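PDB 4EV1: anabena Tic22 from Anabaena sp., which probably acts as a chaperone in protein transport, as a cyanobacterial member of the Tic22-like family associated with thylakoids. Local coordinates for residues Tyr17-Glu22 and Gln52-Phe57; Gly115-Leu120 and Gln125-Phe130; Phe136-Ala141 and Gly173-Lys178; Leu193-Asp198 and Thr202-Val207. All coordinates share one frame; numbering follows the deposited sequence.

Contact 1 (Tyr17-Glu22 and Gln52-Phe57); sequences YLVTNE and QEAQAF
Val19 and Phe57 cross at about a right angle, and one methyl does the touching: Val19 CG2 lies 3.9 Å from Phe57 CD2, meeting the ring obliquely. The same methyl also rests on the helix backbone, with Val19 CG2 4.0 Å from Ala54 O. What puts it there is the rotation about CA-CB: at chi1 174° Val19 CG1 lies opposite the backbone N, while CG2 swings beside that N and faces the helix. Phe57 turns its ring back toward the strand with CG anti to its own backbone N (chi1 173°). One turn earlier, Ala54 faces Tyr17, and the two CB atoms meet at 4.1 Å. The phenol ring does not follow its CB; it leads away from the helix, and its OH is hydrogen-bonded to Ser215. Ala54 thus meets the CB of Tyr17 and lies near the CG2 methyl of Val19, two residues on the same side of the strand. This is alpha/beta packing: helix 51-63 lies along one face of strand 15-20, with the axes of 17-20 and 52-57 8.3 Å apart and nearly parallel, at 19°. Tyr48 of strand 43-48 touches both Ala54 and Phe57, and Val80 of the antiparallel partner strand 79-84 reaches Tyr17 and Ala54. No hydrogen bond spans the two segments, so apolar carbon contacts join helix and strand, which implies a hydrophobic joint without the directional hold of polar bonds.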
loop_
_atom_site.group_PDB
_atom_site.type_symbol
_atom_site.label_atom_id
_atom_site.label_comp_id
_atom_site.label_asym_id
_atom_site.label_seq_id
_atom_site.Cartn_x
_atom_site.Cartn_y
_atom_site.Cartn_z
ATOM N N TYR A 17 4.047 -1.589 -6.999
ATOM C CA TYR A 17 4.919 -1.541 -8.217
ATOM C C TYR A 17 6.408 -1.740 -7.849
ATOM O O TYR A 17 6.939 -1.024 -7.039
ATOM C CB TYR A 17 4.652 -0.230 -8.926
ATOM C CG TYR A 17 3.190 -0.080 -9.248
ATOM C CD1 TYR A 17 2.614 -0.813 -10.267
ATOM C CD2 TYR A 17 2.374 0.744 -8.508
ATOM C CE1 TYR A 17 1.274 -0.705 -10.563
ATOM C CE2 TYR A 17 1.001 0.847 -8.786
ATOM C CZ TYR A 17 0.458 0.094 -9.826
ATOM O OH TYR A 17 -0.886 0.187 -10.145
ATOM N N LEU A 18 7.025 -2.781 -8.386
ATOM C CA LEU A 18 8.382 -3.129 -8.144
ATOM C C LEU A 18 9.191 -2.760 -9.368
ATOM O O LEU A 18 8.646 -2.747 -10.489
ATOM C CB LEU A 18 8.501 -4.615 -7.885
ATOM C CG LEU A 18 7.816 -5.147 -6.616
ATOM C CD1 LEU A 18 8.250 -6.615 -6.432
ATOM C CD2 LEU A 18 8.121 -4.270 -5.338
ATOM N N VAL A 19 10.428 -2.347 -9.137
ATOM C CA VAL A 19 11.394 -2.169 -10.216
ATOM C C VAL A 19 12.135 -3.483 -10.411
ATOM O O VAL A 19 12.849 -3.982 -9.501
ATOM C CB VAL A 19 12.367 -1.015 -9.955
ATOM C CG1 VAL A 19 13.464 -0.973 -11.060
ATOM C CG2 VAL A 19 11.644 0.300 -9.903
ATOM N N THR A 20 11.973 -4.053 -11.600
ATOM C CA THR A 20 12.414 -5.442 -11.858
ATOM C C THR A 20 13.093 -5.597 -13.183
ATOM O O THR A 20 13.010 -4.685 -14.001
ATOM C CB THR A 20 11.258 -6.441 -11.812
ATOM O OG1 THR A 20 10.480 -6.370 -13.005
ATOM C CG2 THR A 20 10.330 -6.221 -10.612
ATOM N N ASN A 21 13.751 -6.739 -13.424
ATOM C CA ASN A 21 14.177 -7.061 -14.781
ATOM C C ASN A 21 12.977 -7.573 -15.579
ATOM O O ASN A 21 11.812 -7.562 -15.086
ATOM C CB ASN A 21 15.418 -8.022 -14.828
ATOM C CG ASN A 21 15.105 -9.427 -14.365
ATOM O OD1 ASN A 21 13.961 -9.773 -14.108
ATOM N ND2 ASN A 21 16.131 -10.255 -14.285
ATOM N N GLU A 22 13.231 -8.035 -16.790
ATOM C CA GLU A 22 12.162 -8.479 -17.671
ATOM C C GLU A 22 11.499 -9.793 -17.179
ATOM O O GLU A 22 10.410 -10.123 -17.596
ATOM C CB GLU A 22 12.676 -8.612 -19.115
ATOM C CG GLU A 22 13.443 -9.917 -19.392
ATOM C CD GLU A 22 14.891 -9.978 -18.867
ATOM O OE1 GLU A 22 15.369 -9.033 -18.168
ATOM O OE2 GLU A 22 15.551 -11.015 -19.177
ATOM N N GLN A 52 3.762 5.444 -11.719
ATOM C CA GLN A 52 4.462 6.563 -12.348
ATOM C C GLN A 52 5.765 6.893 -11.600
ATOM O O GLN A 52 6.792 7.182 -12.240
ATOM C CB GLN A 52 3.573 7.828 -12.457
ATOM C CG GLN A 52 4.381 9.148 -12.728
ATOM C CD GLN A 52 3.585 10.250 -13.413
ATOM O OE1 GLN A 52 4.166 11.167 -13.998
ATOM N NE2 GLN A 52 2.267 10.184 -13.331
ATOM N N GLU A 53 5.720 6.832 -10.266
ATOM C CA GLU A 53 6.932 7.047 -9.459
ATOM C C GLU A 53 7.977 5.980 -9.714
ATOM O O GLU A 53 9.172 6.306 -9.856
ATOM C CB GLU A 53 6.635 7.157 -7.930
ATOM C CG GLU A 53 6.128 8.499 -7.549
ATOM C CD GLU A 53 5.718 8.645 -6.068
ATOM O OE1 GLU A 53 6.346 7.990 -5.213
ATOM O OE2 GLU A 53 4.773 9.460 -5.787
ATOM N N ALA A 54 7.555 4.717 -9.785
ATOM C CA ALA A 54 8.460 3.612 -10.082
ATOM C C ALA A 54 9.133 3.832 -11.427
ATOM O O ALA A 54 10.324 3.657 -11.565
ATOM C CB ALA A 54 7.673 2.223 -10.105
ATOM N N GLN A 55 8.334 4.191 -12.414
ATOM C CA GLN A 55 8.854 4.417 -13.722
ATOM C C GLN A 55 9.848 5.591 -13.763
ATOM O O GLN A 55 10.847 5.515 -14.483
ATOM C CB GLN A 55 7.731 4.588 -14.727
ATOM C CG GLN A 55 8.245 4.546 -16.195
ATOM C CD GLN A 55 8.907 3.250 -16.621
ATOM O OE1 GLN A 55 10.106 3.233 -17.053
ATOM N NE2 GLN A 55 8.192 2.168 -16.499
ATOM N N ALA A 56 9.583 6.631 -12.984
ATOM C CA ALA A 56 10.433 7.822 -12.952
ATOM C C ALA A 56 11.807 7.428 -12.417
ATOM O O ALA A 56 12.841 7.892 -12.905
ATOM C CB ALA A 56 9.768 8.912 -12.076
ATOM N N PHE A 57 11.812 6.565 -11.411
ATOM C CA PHE A 57 13.045 6.020 -10.862
ATOM C C PHE A 57 13.867 5.307 -11.932
ATOM O O PHE A 57 15.053 5.581 -12.101
ATOM C CB PHE A 57 12.777 5.124 -9.656
ATOM C CG PHE A 57 13.992 4.429 -9.172
ATOM C CD1 PHE A 57 14.953 5.125 -8.463
ATOM C CD2 PHE A 57 14.242 3.117 -9.515
ATOM C CE1 PHE A 57 16.084 4.519 -8.049
ATOM C CE2 PHE A 57 15.397 2.505 -9.081
ATOM C CZ PHE A 57 16.308 3.207 -8.342
#

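Contact 2 (Gly115-Leu120 and Gln125-Phe130)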
loop_
_atom_site.group_PDB
_atom_site.type_symbol
_atom_site.label_atom_id
_atom_site.label_comp_id
_atom_site.label_asym_id
_atom_site.label_seq_id
_atom_site.Cartn_x
_atom_site.Cartn_y
_atom_site.Cartn_z
ATOM N N GLY A 115 -1.658 14.997 2.180
ATOM C CA GLY A 115 -3.066 14.894 2.549
ATOM C C GLY A 115 -3.280 14.377 3.946
ATOM O O GLY A 115 -4.183 14.855 4.656
ATOM N N ALA A 116 -2.456 13.395 4.351
ATOM C CA ALA A 116 -2.562 12.770 5.669
ATOM C C ALA A 116 -2.232 13.763 6.787
ATOM O O ALA A 116 -2.927 13.829 7.791
ATOM C CB ALA A 116 -1.623 11.573 5.774
ATOM N N MET A 117 -1.136 14.487 6.625
ATOM C CA MET A 117 -0.739 15.516 7.592
ATOM C C MET A 117 -1.779 16.646 7.726
ATOM O O MET A 117 -2.098 17.062 8.839
ATOM C CB MET A 117 0.631 16.064 7.192
ATOM C CG MET A 117 1.746 15.074 7.470
ATOM S SD MET A 117 3.159 15.515 6.481
ATOM C CE MET A 117 4.547 15.141 7.528
ATOM N N ASP A 118 -2.323 17.111 6.601
ATOM C CA ASP A 118 -3.402 18.121 6.595
ATOM C C ASP A 118 -4.592 17.664 7.440
ATOM O O ASP A 118 -5.066 18.386 8.324
ATOM C CB ASP A 118 -3.890 18.378 5.162
ATOM C CG ASP A 118 -2.852 19.088 4.294
ATOM O OD1 ASP A 118 -1.879 19.644 4.848
ATOM O OD2 ASP A 118 -3.013 19.096 3.051
ATOM N N LEU A 119 -5.071 16.453 7.174
ATOM C CA LEU A 119 -6.173 15.878 7.961
ATOM C C LEU A 119 -5.827 15.726 9.454
ATOM O O LEU A 119 -6.684 15.953 10.320
ATOM C CB LEU A 119 -6.655 14.549 7.367
ATOM C CG LEU A 119 -7.486 14.614 6.086
ATOM C CD1 LEU A 119 -7.592 13.234 5.454
ATOM C CD2 LEU A 119 -8.878 15.171 6.368
ATOM N N LEU A 120 -4.579 15.385 9.761
ATOM C CA LEU A 120 -4.169 15.217 11.160
ATOM C C LEU A 120 -4.258 16.566 11.912
ATOM O O LEU A 120 -4.773 16.609 13.029
ATOM C CB LEU A 120 -2.775 14.571 11.273
ATOM C CG LEU A 120 -2.703 13.056 10.968
ATOM C CD1 LEU A 120 -1.256 12.610 10.835
ATOM C CD2 LEU A 120 -3.435 12.202 12.008
ATOM N N GLN A 125 -4.238 16.894 16.142
ATOM C CA GLN A 125 -2.916 16.263 16.285
ATOM C C GLN A 125 -1.994 16.395 15.067
ATOM O O GLN A 125 -1.615 15.408 14.433
ATOM C CB GLN A 125 -3.018 14.798 16.770
ATOM C CG GLN A 125 -3.685 13.777 15.834
ATOM C CD GLN A 125 -5.183 13.743 15.979
ATOM O OE1 GLN A 125 -5.834 14.754 15.784
ATOM N NE2 GLN A 125 -5.740 12.580 16.314
ATOM N N GLN A 126 -1.632 17.641 14.765
ATOM C CA GLN A 126 -0.514 17.940 13.863
ATOM C C GLN A 126 0.632 16.985 14.090
ATOM O O GLN A 126 1.006 16.720 15.236
ATOM C CB GLN A 126 0.038 19.362 14.091
ATOM C CG GLN A 126 -0.204 20.314 12.938
ATOM C CD GLN A 126 0.664 21.554 12.970
ATOM O OE1 GLN A 126 1.333 21.876 11.986
ATOM N NE2 GLN A 126 0.654 22.259 14.095
ATOM N N VAL A 127 1.197 16.497 12.996
ATOM C CA VAL A 127 2.433 15.726 13.040
ATOM C C VAL A 127 3.506 16.486 12.261
ATOM O O VAL A 127 3.185 17.232 11.337
ATOM C CB VAL A 127 2.257 14.293 12.439
ATOM C CG1 VAL A 127 1.075 13.588 13.084
ATOM C CG2 VAL A 127 2.094 14.353 10.924
ATOM N N ASN A 128 4.770 16.283 12.633
ATOM C CA ASN A 128 5.907 16.832 11.859
ATOM C C ASN A 128 6.373 15.914 10.698
ATOM O O ASN A 128 7.030 16.373 9.757
ATOM C CB ASN A 128 7.076 17.242 12.778
ATOM C CG ASN A 128 7.719 16.056 13.504
ATOM O OD1 ASN A 128 8.952 15.915 13.517
ATOM N ND2 ASN A 128 6.894 15.219 14.134
ATOM N N GLN A 129 6.008 14.632 10.758
ATOM C CA GLN A 129 6.214 13.710 9.621
ATOM C C GLN A 129 5.298 12.459 9.700
ATOM O O GLN A 129 4.899 12.049 10.799
ATOM C CB GLN A 129 7.696 13.315 9.492
ATOM C CG GLN A 129 8.117 12.087 10.298
ATOM C CD GLN A 129 9.632 11.869 10.314
ATOM O OE1 GLN A 129 10.386 12.507 9.568
ATOM N NE2 GLN A 129 10.077 10.960 11.172
ATOM N N PHE A 130 4.980 11.869 8.544
ATOM C CA PHE A 130 4.144 10.658 8.477
ATOM C C PHE A 130 4.929 9.387 8.100
ATOM O O PHE A 130 5.591 9.325 7.062
ATOM C CB PHE A 130 2.974 10.834 7.508
ATOM C CG PHE A 130 1.866 9.838 7.721
ATOM C CD1 PHE A 130 0.893 10.062 8.682
ATOM C CD2 PHE A 130 1.811 8.658 6.972
ATOM C CE1 PHE A 130 -0.148 9.137 8.889
ATOM C CE2 PHE A 130 0.786 7.727 7.169
ATOM C CZ PHE A 130 -0.198 7.958 8.128
#
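Phe130 lays one face of its ring over the methyl of Ala116: Ala116 CB stands 4.2 Å from the centroid of the Phe130 ring, 14° off the normal, a CH-pi contact. A second carbon comes at the ring's edge, near its plane, where Leu120 CD1 lies 4.0 Å from Phe130 CD1. With CG anti to the backbone N (chi1 -161°), Phe130 swings its ring in toward the helix, where both aliphatic groups can meet it. The same leucine methyl is squeezed from another direction, since Leu120 CD1 is only 3.4 Å from Val127 CG1, tighter than normal van der Waals contact. Val127 reaches Met117 with its other branch, the side chains crossing at about a right angle with Met117 CG 3.5 Å from Val127 CG2. The chain has doubled back here: residues 125-130, without regular helix or strand, return along the last turns of helix 110-121 on the way to strand 134-139, and Ala116, Met117 and Leu120 form the apolar strip they follow. Val186 of strand 183-188 touches both Ala116 and Phe130, joining this packing to the sheet. At the reversal itself the link is polar: Gln125 N gives a weak hydrogen bond to Leu120 O, 3.2 Å long and bent to 134° at the hydrogen. Leu120 O also accepts from Ser123 OG, so two donors from the turn hold the carbonyl near the helix end.

Contact 3 (Phe136-Ala141 and Gly173-Lys178)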
loop_
_atom_site.group_PDB
_atom_site.type_symbol
_atom_site.label_atom_id
_atom_site.label_comp_id
_atom_site.label_asym_id
_atom_site.label_seq_id
_atom_site.Cartn_x
_atom_site.Cartn_y
_atom_site.Cartn_z
ATOM N N PHE A 136 -7.329 6.183 4.382
ATOM C CA PHE A 136 -8.289 7.175 4.777
ATOM C C PHE A 136 -9.624 6.519 4.908
ATOM O O PHE A 136 -10.042 5.820 3.989
ATOM C CB PHE A 136 -8.336 8.299 3.756
ATOM C CG PHE A 136 -6.978 8.857 3.434
ATOM C CD1 PHE A 136 -6.228 8.329 2.402
ATOM C CD2 PHE A 136 -6.432 9.885 4.192
ATOM C CE1 PHE A 136 -4.967 8.826 2.108
ATOM C CE2 PHE A 136 -5.175 10.397 3.891
ATOM C CZ PHE A 136 -4.444 9.858 2.842
ATOM N N ALA A 137 -10.295 6.752 6.049
ATOM C CA ALA A 137 -11.581 6.114 6.283
ATOM C C ALA A 137 -12.558 7.181 6.727
ATOM O O ALA A 137 -12.233 8.019 7.599
ATOM C CB ALA A 137 -11.450 5.002 7.343
ATOM N N VAL A 138 -13.739 7.166 6.118
ATOM C CA VAL A 138 -14.766 8.148 6.431
ATOM C C VAL A 138 -15.575 7.717 7.645
ATOM O O VAL A 138 -15.968 6.565 7.749
ATOM C CB VAL A 138 -15.676 8.377 5.237
ATOM C CG1 VAL A 138 -16.881 9.306 5.599
ATOM C CG2 VAL A 138 -14.834 8.958 4.118
ATOM N N ARG A 139 -15.806 8.654 8.555
ATOM C CA ARG A 139 -16.569 8.350 9.768
ATOM C C ARG A 139 -17.736 9.278 9.833
ATOM O O ARG A 139 -17.658 10.407 9.348
ATOM C CB ARG A 139 -15.730 8.558 11.017
ATOM C CG ARG A 139 -14.432 7.788 11.058
ATOM C CD ARG A 139 -13.767 7.988 12.394
ATOM N NE ARG A 139 -13.139 9.295 12.517
ATOM C CZ ARG A 139 -12.231 9.610 13.441
ATOM N NH1 ARG A 139 -11.831 8.715 14.339
ATOM N NH2 ARG A 139 -11.710 10.833 13.454
ATOM N N PHE A 140 -18.816 8.804 10.438
ATOM C CA PHE A 140 -19.990 9.642 10.685
ATOM C C PHE A 140 -19.638 10.874 11.562
ATOM O O PHE A 140 -20.195 11.969 11.373
ATOM C CB PHE A 140 -21.107 8.812 11.333
ATOM C CG PHE A 140 -21.739 7.796 10.406
ATOM C CD1 PHE A 140 -22.549 8.211 9.348
ATOM C CD2 PHE A 140 -21.517 6.451 10.571
ATOM C CE1 PHE A 140 -23.105 7.285 8.468
ATOM C CE2 PHE A 140 -22.079 5.523 9.699
ATOM C CZ PHE A 140 -22.874 5.934 8.661
ATOM N N ALA A 141 -18.728 10.675 12.512
ATOM C CA ALA A 141 -18.203 11.745 13.362
ATOM C C ALA A 141 -16.967 11.191 14.056
ATOM O O ALA A 141 -16.817 9.977 14.131
ATOM C CB ALA A 141 -19.260 12.205 14.406
ATOM N N GLY A 173 -18.132 13.812 1.105
ATOM C CA GLY A 173 -19.104 14.672 0.416
ATOM C C GLY A 173 -20.508 14.086 0.330
ATOM O O GLY A 173 -21.485 14.814 0.485
ATOM N N GLN A 174 -20.617 12.772 0.119
ATOM C CA GLN A 174 -21.932 12.094 0.052
ATOM C C GLN A 174 -22.595 11.938 1.424
ATOM O O GLN A 174 -23.818 11.869 1.515
ATOM C CB GLN A 174 -21.826 10.709 -0.588
ATOM C CG GLN A 174 -21.522 10.715 -2.081
ATOM C CD GLN A 174 -21.084 9.351 -2.599
ATOM O OE1 GLN A 174 -21.776 8.351 -2.420
ATOM N NE2 GLN A 174 -19.928 9.309 -3.252
ATOM N N VAL A 175 -21.785 11.867 2.475
ATOM C CA VAL A 175 -22.274 11.628 3.835
ATOM C C VAL A 175 -22.559 12.947 4.583
ATOM O O VAL A 175 -23.398 12.996 5.485
ATOM C CB VAL A 175 -21.236 10.779 4.634
ATOM C CG1 VAL A 175 -21.621 10.668 6.102
ATOM C CG2 VAL A 175 -21.088 9.411 4.023
ATOM N N LYS A 176 -21.865 14.011 4.192
ATOM C CA LYS A 176 -21.813 15.235 4.994
ATOM C C LYS A 176 -23.155 15.983 5.133
ATOM O O LYS A 176 -23.431 16.524 6.203
ATOM C CB LYS A 176 -20.727 16.182 4.478
ATOM C CG LYS A 176 -19.774 16.701 5.555
ATOM C CD LYS A 176 -18.761 17.672 4.927
ATOM C CE LYS A 176 -18.262 18.740 5.897
ATOM N NZ LYS A 176 -16.891 18.442 6.402
ATOM N N PRO A 177 -23.989 16.013 4.074
ATOM C CA PRO A 177 -25.290 16.679 4.235
ATOM C C PRO A 177 -26.096 16.163 5.451
ATOM O O PRO A 177 -26.528 16.940 6.307
ATOM C CB PRO A 177 -26.006 16.354 2.917
ATOM C CG PRO A 177 -24.918 16.285 1.921
ATOM C CD PRO A 177 -23.749 15.639 2.667
ATOM N N LYS A 178 -26.250 14.849 5.536
ATOM C CA LYS A 178 -27.031 14.242 6.613
ATOM C C LYS A 178 -26.210 14.059 7.884
ATOM O O LYS A 178 -26.780 13.877 8.953
ATOM C CB LYS A 178 -27.605 12.905 6.147
ATOM C CG LYS A 178 -28.491 13.045 4.898
ATOM C CD LYS A 178 -29.221 11.748 4.517
ATOM C CE LYS A 178 -28.287 10.559 4.528
ATOM N NZ LYS A 178 -28.765 9.406 3.702
#
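With chi1 at 172°, Val175 has CG1 anti to its backbone N and CG2 beside that N, and this splits its two methyls between two partners on the other segment. CG1 goes to Phe140 and CG2 to Val138. The setting is helix-on-sheet packing: the C-terminal end of helix 165-175 lies against strand 134-139, which pairs antiparallel with strand 183-188. Phe140 follows the strand's last residue, where the backbone has already turned to helical angles. Its chi1 of -70° sets CG beside the backbone N and anti to the carbonyl carbon, and although its CB points neither at the helix nor away from it, the ring reaches across to Val175. The two side chains cross at about a right angle, the methyl meeting the ring obliquely. On the strand, Val138 points its side chain at the helix, where it also touches Ala168 and Leu171 in the preceding turns; Val175 continues the apolar side of the helix set by those two residues. Val147 touches both Phe140 and Val175, and the ring of His179 meets that of Phe140. Arg139 points to the other side of the strand and forms a salt bridge with Asp183. No hydrogen bond crosses between the segments. The closer of the two touches is Phe140 CD1 to Val175 CG1 at 4.2 Å; the other, Val138 CG1 to Val175 CG2, is looser at 4.5 Å.

Contact 4 (Leu193-Asp198 and Thr202-Val207)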
loop_
_atom_site.group_PDB
_atom_site.type_symbol
_atom_site.label_atom_id
_atom_site.label_comp_id
_atom_site.label_asym_id
_atom_site.label_seq_id
_atom_site.Cartn_x
_atom_site.Cartn_y
_atom_site.Cartn_z
ATOM N N LEU A 193 -3.463 -3.544 9.306
ATOM C CA LEU A 193 -3.097 -4.969 9.213
ATOM C C LEU A 193 -3.032 -5.655 10.614
ATOM O O LEU A 193 -3.547 -6.767 10.805
ATOM C CB LEU A 193 -1.786 -5.116 8.415
ATOM C CG LEU A 193 -1.298 -6.548 8.203
ATOM C CD1 LEU A 193 -2.231 -7.311 7.249
ATOM C CD2 LEU A 193 0.126 -6.520 7.678
ATOM N N GLN A 194 -2.446 -4.973 11.595
ATOM C CA GLN A 194 -2.333 -5.543 12.940
ATOM C C GLN A 194 -3.723 -5.716 13.575
ATOM O O GLN A 194 -3.990 -6.717 14.270
ATOM C CB GLN A 194 -1.317 -4.780 13.821
ATOM C CG GLN A 194 -1.812 -3.499 14.457
ATOM C CD GLN A 194 -0.824 -2.876 15.453
ATOM O OE1 GLN A 194 -0.187 -3.585 16.257
ATOM N NE2 GLN A 194 -0.701 -1.539 15.407
ATOM N N THR A 195 -4.635 -4.786 13.289
ATOM C CA THR A 195 -6.050 -4.986 13.680
ATOM C C THR A 195 -6.661 -6.229 13.035
ATOM O O THR A 195 -7.320 -7.043 13.722
ATOM C CB THR A 195 -6.951 -3.778 13.333
ATOM O OG1 THR A 195 -6.450 -2.601 13.974
ATOM C CG2 THR A 195 -8.415 -4.070 13.763
ATOM N N LEU A 196 -6.469 -6.393 11.729
ATOM C CA LEU A 196 -7.028 -7.572 11.031
ATOM C C LEU A 196 -6.383 -8.888 11.546
ATOM O O LEU A 196 -7.020 -9.937 11.537
ATOM C CB LEU A 196 -6.845 -7.473 9.520
ATOM C CG LEU A 196 -7.432 -6.257 8.794
ATOM C CD1 LEU A 196 -6.975 -6.252 7.357
ATOM C CD2 LEU A 196 -8.917 -6.267 8.874
ATOM N N GLN A 197 -5.132 -8.820 11.979
ATOM C CA GLN A 197 -4.437 -9.994 12.531
ATOM C C GLN A 197 -4.898 -10.306 13.983
ATOM O O GLN A 197 -4.898 -11.467 14.390
ATOM C CB GLN A 197 -2.918 -9.780 12.505
ATOM C CG GLN A 197 -2.295 -9.741 11.101
ATOM C CD GLN A 197 -0.810 -9.375 11.088
ATOM O OE1 GLN A 197 -0.341 -8.568 11.881
ATOM N NE2 GLN A 197 -0.073 -9.954 10.151
ATOM N N ASP A 198 -5.283 -9.266 14.750
ATOM C CA ASP A 198 -5.465 -9.372 16.220
ATOM C C ASP A 198 -6.906 -9.434 16.744
ATOM O O ASP A 198 -7.118 -9.730 17.923
ATOM C CB ASP A 198 -4.727 -8.225 16.939
ATOM C CG ASP A 198 -3.221 -8.277 16.729
ATOM O OD1 ASP A 198 -2.728 -9.324 16.253
ATOM O OD2 ASP A 198 -2.527 -7.274 17.023
ATOM N N THR A 202 -16.364 -9.718 13.992
ATOM C CA THR A 202 -16.811 -10.299 12.721
ATOM C C THR A 202 -17.023 -9.255 11.594
ATOM O O THR A 202 -16.853 -9.553 10.399
ATOM C CB THR A 202 -18.120 -11.108 12.936
ATOM O OG1 THR A 202 -18.457 -11.820 11.741
ATOM C CG2 THR A 202 -19.261 -10.197 13.287
ATOM N N TRP A 203 -17.363 -8.026 11.970
ATOM C CA TRP A 203 -17.618 -6.997 10.971
ATOM C C TRP A 203 -16.382 -6.688 10.115
ATOM O O TRP A 203 -16.536 -6.154 9.047
ATOM C CB TRP A 203 -18.164 -5.705 11.585
ATOM C CG TRP A 203 -17.147 -4.897 12.321
ATOM C CD1 TRP A 203 -16.695 -5.118 13.581
ATOM C CD2 TRP A 203 -16.431 -3.750 11.830
ATOM N NE1 TRP A 203 -15.765 -4.166 13.924
ATOM C CE2 TRP A 203 -15.577 -3.323 12.863
ATOM C CE3 TRP A 203 -16.452 -3.029 10.627
ATOM C CZ2 TRP A 203 -14.738 -2.222 12.735
ATOM C CZ3 TRP A 203 -15.600 -1.932 10.489
ATOM C CH2 TRP A 203 -14.757 -1.542 11.539
ATOM N N LEU A 204 -15.178 -7.042 10.586
ATOM C CA LEU A 204 -13.927 -6.780 9.817
ATOM C C LEU A 204 -13.855 -7.518 8.483
ATOM O O LEU A 204 -13.094 -7.116 7.582
ATOM C CB LEU A 204 -12.697 -7.083 10.667
ATOM C CG LEU A 204 -12.580 -6.234 11.933
ATOM C CD1 LEU A 204 -11.468 -6.747 12.838
ATOM C CD2 LEU A 204 -12.350 -4.768 11.580
ATOM N N ASN A 205 -14.655 -8.577 8.348
ATOM C CA ASN A 205 -14.947 -9.182 7.050
ATOM C C ASN A 205 -15.418 -8.177 5.992
ATOM O O ASN A 205 -15.245 -8.411 4.800
ATOM C CB ASN A 205 -16.058 -10.225 7.189
ATOM C CG ASN A 205 -15.582 -11.493 7.833
ATOM O OD1 ASN A 205 -16.231 -12.019 8.750
ATOM N ND2 ASN A 205 -14.445 -12.004 7.368
ATOM N N GLN A 206 -16.056 -7.092 6.429
ATOM C CA GLN A 206 -16.542 -6.067 5.496
ATOM C C GLN A 206 -15.442 -5.118 4.989
ATOM O O GLN A 206 -15.678 -4.367 4.038
ATOM C CB GLN A 206 -17.608 -5.189 6.152
ATOM C CG GLN A 206 -18.846 -5.941 6.604
ATOM C CD GLN A 206 -19.684 -5.094 7.528
ATOM O OE1 GLN A 206 -19.976 -3.926 7.229
ATOM N NE2 GLN A 206 -20.065 -5.669 8.663
ATOM N N VAL A 207 -14.379 -4.985 5.541
ATOM C CA VAL A 207 -13.285 -4.081 5.244
ATOM C C VAL A 207 -12.682 -4.468 3.909
ATOM O O VAL A 207 -12.432 -5.652 3.644
ATOM C CB VAL A 207 -12.198 -4.106 6.333
ATOM C CG1 VAL A 207 -11.015 -3.241 5.926
ATOM C CG2 VAL A 207 -12.769 -3.648 7.666
#
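Apolar touches make the contact, and Leu204 gives both of them: Leu204 CD1 lies 4.2 Å from Thr195 CG2, and Leu204 CB lies 4.3 Å from Leu196 CD2. Leu204 aims at the helix, whereas Leu196 sets off to one side and reaches over only with its branched end. Thr195 is split by its chi1 of -58°, which places CG2 anti to the backbone N and leaves OG1 beside that N. The Thr195 and Leu204 side chains cross at about a right angle.

No hydrogen bond joins the two segments; Thr195 OG1 bonds instead to Gly191 O, one turn back in its helix, so the threonine presents its methyl to the leucine. Residues 202-206 form a 3-10 segment, with Gln206 N bonded to Trp203 O at 2.8 Å, and it points Leu204 at helix 189-198. A bound 2-(N-cyclohexylamino)ethane sulfonic acid, probably from the crystallisation liquor, lies close to the Thr195 side chain.

Helix 189-198 thus meets the 3-10 segment that leads into strand 207-210. Helix 4-11 lies against Leu193 and Gln197, Tyr89 and Gln93 of helix 85-94 touch Leu193 and Gln197 respectively, and Val159 of strand 156-162 takes Trp203 and Gln206.

The four contacts follow in series along the chain, each closing before the next opens. Contact 1 stands apart, built on strand 15-20, which pairs with strand 79-84; its centre is about 35 Å from that of contact 3 and about 31 Å from that of contact 4, both across the centre of the chain. Contacts 2 and 3 are joined, helix 110-121 leading through the 125-130 loop to strand 134-139, and Phe136 packs against Ala116 and Leu119. Contact 4 approaches contact 3 to about 8 Å between nearest atoms without touching. A helix thus packs on strand 15-20 in contact 1 and on strand 134-139 in contact 3, on opposite sides of the chain's centre.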